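PDB 4H89: GCN5-related N-acetyltransferase from Kribbella flavida, which probably transfers an acyl group to an acceptor, as members of the GNAT family do with acetyl-coenzyme A as donor. Local coordinates for residues Pro20-Phe25 against Leu50-Ser55; Asp112-Ala117 against Arg123-Asn128. One frame throughout, in Å; residues are numbered along the deposited sequence.

Contact 1: residues Pro20-Phe25 against Leu50-Ser55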
# COMPACT_ATOMS: atom_id res chain seq x y z
N PRO A 20 0.52 23.09 11.73
CA PRO A 20 1.05 22.99 13.09
C PRO A 20 0.14 22.41 14.11
O PRO A 20 0.62 21.82 15.06
CB PRO A 20 1.44 24.46 13.42
CG PRO A 20 1.72 25.05 12.09
CD PRO A 20 0.68 24.45 11.20
N ALA A 21 -1.18 22.52 13.93
CA ALA A 21 -2.14 21.90 14.83
C ALA A 21 -2.31 20.43 14.56
O ALA A 21 -2.65 19.66 15.45
CB ALA A 21 -3.47 22.62 14.71
N ILE A 22 -2.07 20.00 13.32
CA ILE A 22 -2.20 18.58 12.93
C ILE A 22 -1.00 17.74 13.32
O ILE A 22 -1.12 16.59 13.74
CB ILE A 22 -2.45 18.48 11.39
CG1 ILE A 22 -3.72 19.24 11.02
CG2 ILE A 22 -2.51 17.01 10.95
CD1 ILE A 22 -3.86 19.46 9.54
N LEU A 23 0.18 18.32 13.20
CA LEU A 23 1.46 17.64 13.51
C LEU A 23 1.46 16.88 14.84
O LEU A 23 1.84 15.72 14.87
CB LEU A 23 2.63 18.65 13.40
CG LEU A 23 4.00 18.13 13.83
CD1 LEU A 23 4.49 17.00 12.97
CD2 LEU A 23 5.00 19.29 13.79
N PRO A 24 1.01 17.51 15.94
CA PRO A 24 1.00 16.73 17.19
C PRO A 24 0.11 15.52 17.16
O PRO A 24 0.39 14.56 17.89
CB PRO A 24 0.58 17.74 18.27
CG PRO A 24 0.24 19.01 17.58
CD PRO A 24 0.65 18.93 16.15
N PHE A 25 -0.96 15.51 16.35
CA PHE A 25 -1.78 14.29 16.24
C PHE A 25 -1.00 13.17 15.67
O PHE A 25 -1.11 12.04 16.10
CB PHE A 25 -2.99 14.44 15.30
CG PHE A 25 -3.88 15.60 15.57
CD1 PHE A 25 -3.90 16.24 16.79
CD2 PHE A 25 -4.73 16.05 14.54
CE1 PHE A 25 -4.71 17.32 17.01
CE2 PHE A 25 -5.53 17.16 14.76
CZ PHE A 25 -5.54 17.78 16.00
N LEU A 50 3.50 13.97 3.47
CA LEU A 50 2.67 12.79 3.39
C LEU A 50 1.21 13.15 3.64
O LEU A 50 0.32 12.52 3.06
CB LEU A 50 3.12 11.75 4.39
CG LEU A 50 4.41 11.00 4.03
CD1 LEU A 50 4.60 9.86 5.03
CD2 LEU A 50 4.42 10.43 2.60
N TRP A 51 0.96 14.16 4.47
CA TRP A 51 -0.39 14.45 4.94
C TRP A 51 -1.15 15.54 4.18
O TRP A 51 -2.33 15.38 3.85
CB TRP A 51 -0.35 14.79 6.44
CG TRP A 51 -1.71 14.79 7.00
CD1 TRP A 51 -2.51 15.86 7.21
CD2 TRP A 51 -2.45 13.64 7.35
NE1 TRP A 51 -3.75 15.43 7.63
CE2 TRP A 51 -3.73 14.06 7.73
CE3 TRP A 51 -2.16 12.27 7.35
CZ2 TRP A 51 -4.71 13.17 8.16
CZ3 TRP A 51 -3.15 11.38 7.76
CH2 TRP A 51 -4.41 11.84 8.14
N MSE A 52 -0.54 16.69 3.99
CA MSE A 52 -1.10 17.82 3.29
C MSE A 52 -1.06 17.51 1.82
O MSE A 52 -0.14 16.87 1.33
CB MSE A 52 -0.31 19.10 3.59
CG MSE A 52 -0.31 19.49 5.05
SE MSE A 52 -2.01 19.83 5.93
CE MSE A 52 -2.25 21.51 5.13
N THR A 53 -2.12 17.93 1.12
CA THR A 53 -2.31 17.66 -0.31
C THR A 53 -1.91 18.86 -1.10
O THR A 53 -2.53 19.93 -0.96
CB THR A 53 -3.80 17.44 -0.64
OG1 THR A 53 -4.25 16.31 0.01
CG2 THR A 53 -3.97 17.22 -2.12
N PRO A 54 -0.87 18.72 -1.92
CA PRO A 54 -0.50 19.80 -2.84
C PRO A 54 -1.42 19.89 -4.06
O PRO A 54 -1.95 18.87 -4.53
CB PRO A 54 0.92 19.43 -3.25
CG PRO A 54 1.04 17.97 -3.08
CD PRO A 54 0.01 17.55 -2.06
N SER A 55 -1.63 21.09 -4.57
CA SER A 55 -2.44 21.27 -5.77
C SER A 55 -1.82 20.50 -6.94
O SER A 55 -0.56 20.39 -7.07
CB SER A 55 -2.55 22.74 -6.12
OG SER A 55 -3.34 23.42 -5.18

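Contact 2: residues Asp112-Ala117 against Arg123-Asn128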
# COMPACT_ATOMS: atom_id res chain seq x y z
N ASP A 112 -17.69 13.06 5.41
CA ASP A 112 -17.27 14.09 4.47
C ASP A 112 -16.39 13.48 3.36
O ASP A 112 -16.52 13.83 2.19
CB ASP A 112 -16.52 15.22 5.19
CG ASP A 112 -16.02 16.26 4.23
OD1 ASP A 112 -16.79 17.17 3.84
OD2 ASP A 112 -14.85 16.11 3.85
N MSE A 113 -15.50 12.58 3.73
CA MSE A 113 -14.65 11.89 2.76
C MSE A 113 -15.48 11.04 1.78
O MSE A 113 -15.22 11.06 0.56
CB MSE A 113 -13.60 11.06 3.53
CG MSE A 113 -12.61 10.30 2.66
SE MSE A 113 -13.23 8.60 2.08
CE MSE A 113 -12.28 8.58 0.51
N ILE A 114 -16.48 10.34 2.28
CA ILE A 114 -17.33 9.52 1.42
C ILE A 114 -18.08 10.43 0.45
O ILE A 114 -18.19 10.10 -0.74
CB ILE A 114 -18.36 8.73 2.29
CG1 ILE A 114 -17.65 7.62 3.06
CG2 ILE A 114 -19.50 8.16 1.45
CD1 ILE A 114 -18.44 7.01 4.21
N ASP A 115 -18.58 11.55 0.94
CA ASP A 115 -19.31 12.50 0.07
C ASP A 115 -18.38 13.05 -1.01
O ASP A 115 -18.75 13.13 -2.22
CB ASP A 115 -19.94 13.64 0.86
CG ASP A 115 -21.01 13.18 1.85
OD1 ASP A 115 -21.43 12.02 1.82
OD2 ASP A 115 -21.38 14.02 2.69
N TRP A 116 -17.16 13.38 -0.63
CA TRP A 116 -16.17 13.85 -1.58
C TRP A 116 -15.87 12.80 -2.63
O TRP A 116 -15.84 13.10 -3.82
CB TRP A 116 -14.87 14.24 -0.82
CG TRP A 116 -13.67 14.47 -1.69
CD1 TRP A 116 -13.34 15.63 -2.32
CD2 TRP A 116 -12.67 13.51 -2.04
NE1 TRP A 116 -12.17 15.46 -3.03
CE2 TRP A 116 -11.75 14.17 -2.91
CE3 TRP A 116 -12.45 12.17 -1.72
CZ2 TRP A 116 -10.60 13.54 -3.40
CZ3 TRP A 116 -11.32 11.52 -2.25
CH2 TRP A 116 -10.42 12.21 -3.08
N ALA A 117 -15.65 11.57 -2.22
CA ALA A 117 -15.25 10.53 -3.16
C ALA A 117 -16.36 10.32 -4.15
O ALA A 117 -16.12 10.05 -5.34
CB ALA A 117 -14.91 9.25 -2.42
N ARG A 123 -15.34 5.00 -7.71
CA ARG A 123 -16.24 3.84 -7.72
C ARG A 123 -16.27 3.07 -6.39
O ARG A 123 -17.18 2.29 -6.15
CB ARG A 123 -15.86 2.88 -8.81
CG ARG A 123 -16.23 3.39 -10.17
CD ARG A 123 -15.68 2.53 -11.29
NE ARG A 123 -16.45 2.64 -12.53
CZ ARG A 123 -16.38 3.67 -13.37
NH1 ARG A 123 -17.05 3.56 -14.47
NH2 ARG A 123 -15.65 4.80 -13.14
N ALA A 124 -15.29 3.31 -5.51
CA ALA A 124 -15.17 2.60 -4.25
C ALA A 124 -14.12 3.30 -3.41
O ALA A 124 -13.42 4.17 -3.88
CB ALA A 124 -14.78 1.16 -4.49
N ILE A 125 -14.09 2.87 -2.16
CA ILE A 125 -13.09 3.30 -1.18
C ILE A 125 -12.50 2.06 -0.52
O ILE A 125 -13.21 1.13 -0.18
CB ILE A 125 -13.68 4.18 -0.08
CG1 ILE A 125 -14.49 5.33 -0.65
CG2 ILE A 125 -12.60 4.76 0.82
CD1 ILE A 125 -15.42 6.04 0.33
N GLN A 126 -11.19 2.05 -0.33
CA GLN A 126 -10.49 0.94 0.30
C GLN A 126 -9.60 1.49 1.40
O GLN A 126 -8.89 2.48 1.19
CB GLN A 126 -9.63 0.24 -0.76
CG GLN A 126 -8.79 -0.90 -0.28
CD GLN A 126 -8.12 -1.63 -1.39
OE1 GLN A 126 -8.62 -1.67 -2.55
NE2 GLN A 126 -7.00 -2.25 -1.08
N PHE A 127 -9.60 0.82 2.56
CA PHE A 127 -8.61 1.05 3.62
C PHE A 127 -7.72 -0.19 3.64
O PHE A 127 -8.19 -1.29 3.86
CB PHE A 127 -9.29 1.25 5.00
CG PHE A 127 -10.20 2.43 5.08
CD1 PHE A 127 -10.10 3.53 4.20
CD2 PHE A 127 -11.22 2.43 6.00
CE1 PHE A 127 -10.95 4.64 4.34
CE2 PHE A 127 -12.06 3.51 6.17
CZ PHE A 127 -11.95 4.62 5.32
N ASN A 128 -6.42 0.01 3.40
CA ASN A 128 -5.53 -1.11 3.21
C ASN A 128 -5.17 -1.86 4.47
O ASN A 128 -4.82 -3.03 4.40
CB ASN A 128 -4.26 -0.60 2.54
CG ASN A 128 -4.59 0.11 1.28
OD1 ASN A 128 -5.17 -0.52 0.38
ND2 ASN A 128 -4.39 1.46 1.26

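Contact 1: residues Pro20-Phe25 against Leu50-Ser55
Ile22 meets Trp51 and Met52 with its two branches, and the contact between Pro20-Phe25 and Leu50-Ser55 is apolar. Ile22 CG2 lies 3.9 Å from both NE1 and CD1 of the Trp51 indole. The methyl approaches the CD1-NE1 side of the indole at a slant, and the two side chains cross at about a right angle. The other branch of Ile22 goes to selenomethionine Met52, where Ile22 CD1 lies 4.1 Å from Met52 SE. With chi1 at -60°, Ile22 turns CG2 away from its backbone N and lays CG1 beside it, which parts the two methyls between two partners. The Ile22 and Met52 side chains meet at a slant. Bends at chi2 (-59°) and chi3 (-76°) fold the Met52 chain so that SE comes close to Ile22.

These are the first two helices of the GNAT fold. The start of helix 19-32 meets the C-terminal end of helix 44-51 on one face of the central sheet. Ile22 also packs on Val64 and Ser75, and Trp51 on Ser93 and Met95, all on strands of that sheet.

Hydrogen bonding does not cross between the segments; the polar groups look to the sheet. Trp51 NE1 is bonded to Ser75 OG, which helps fix the indole beside the Ile22 methyl. The carbonyl O of Trp51, at the end of its helix, receives bonds from Thr62 OG1 and Asn77 ND2. Thr53 OG1 is also hydrogen-bonded to Thr62 OG1.

Within Pro20-Phe25 the helix is kinked. Pro24 has no N-H to give to the turn before. Phe25 N makes a weak bond to Ile22 O at 2.8 Å. The Phe25 side chain packs on Val72 and Met95 of the sheet.

Contact 2: residues Asp112-Ala117 against Arg123-Asn128
Ile125 pushes its CD1 methyl among Met113, Ile114 and Ala117. This is helix-on-sheet packing inside a beta-alpha-beta crossover: strand 89-96, helix 105-119, then strand 124-131. The helix and strand segments run at 136° to each other, with axes 9.6 Å apart.

Selenomethionine Met113 meets Ile125 tip to tip. Its SE lies 3.8 Å from Ile125 CD1, and its CE reaches Ile125 CG2 at 3.8 Å. The Met113 chain starts anti to the backbone N (chi1 -179°) and bends at chi2, which brings SE and CE up to the isoleucine. Ile114 crosses Ile125 at about a right angle, with Ile114 CG1 3.9 Å from Ile125 CD1. Ala117 CB is looser, 4.3 Å from Ile125 CD1. An alanine here in place of Ile125 lacks CG1, CG2 and CD1, and would probably open a gap under the helix and leave the end of Met113 freer to turn.

The strand holds Ile125 in place. Its backbone is hydrogen-bonded to Arg171, while Ala124 and Gln126 pair with Ala90 on the opposite side. Met113 also rests on Ala90 and Ala92, so it spans both parallel strands of the unit. Farther out, Asp112 OD2 makes a salt bridge to Arg61, which ties the helix to strand 61-66. Gln126 packs on Val152 of the second subunit.

Inside the helix, Met113 O accepts the bond from Ala117 N at 2.9 Å and also lies at the Trp116 ring edge, in plane.

In the fold
Contact 1 closes before contact 2 opens along the chain. Their centres are 19 Å apart, and the nearest atoms are about 8 Å apart without touching. The two lie on opposite faces of the mixed central sheet. Alternation along strand 89-96 makes this plain: Ser93 and Met95 face contact 1, while Ala90 and Ala92 face contact 2. Strand 61-66 is shared in the same way. Contact 1 ties helices 19-32 and 44-51 together on one face, and contact 2 seats helix 105-119 on the other, against strand 124-131. The sheet of this GNAT domain therefore has helices packed on both faces.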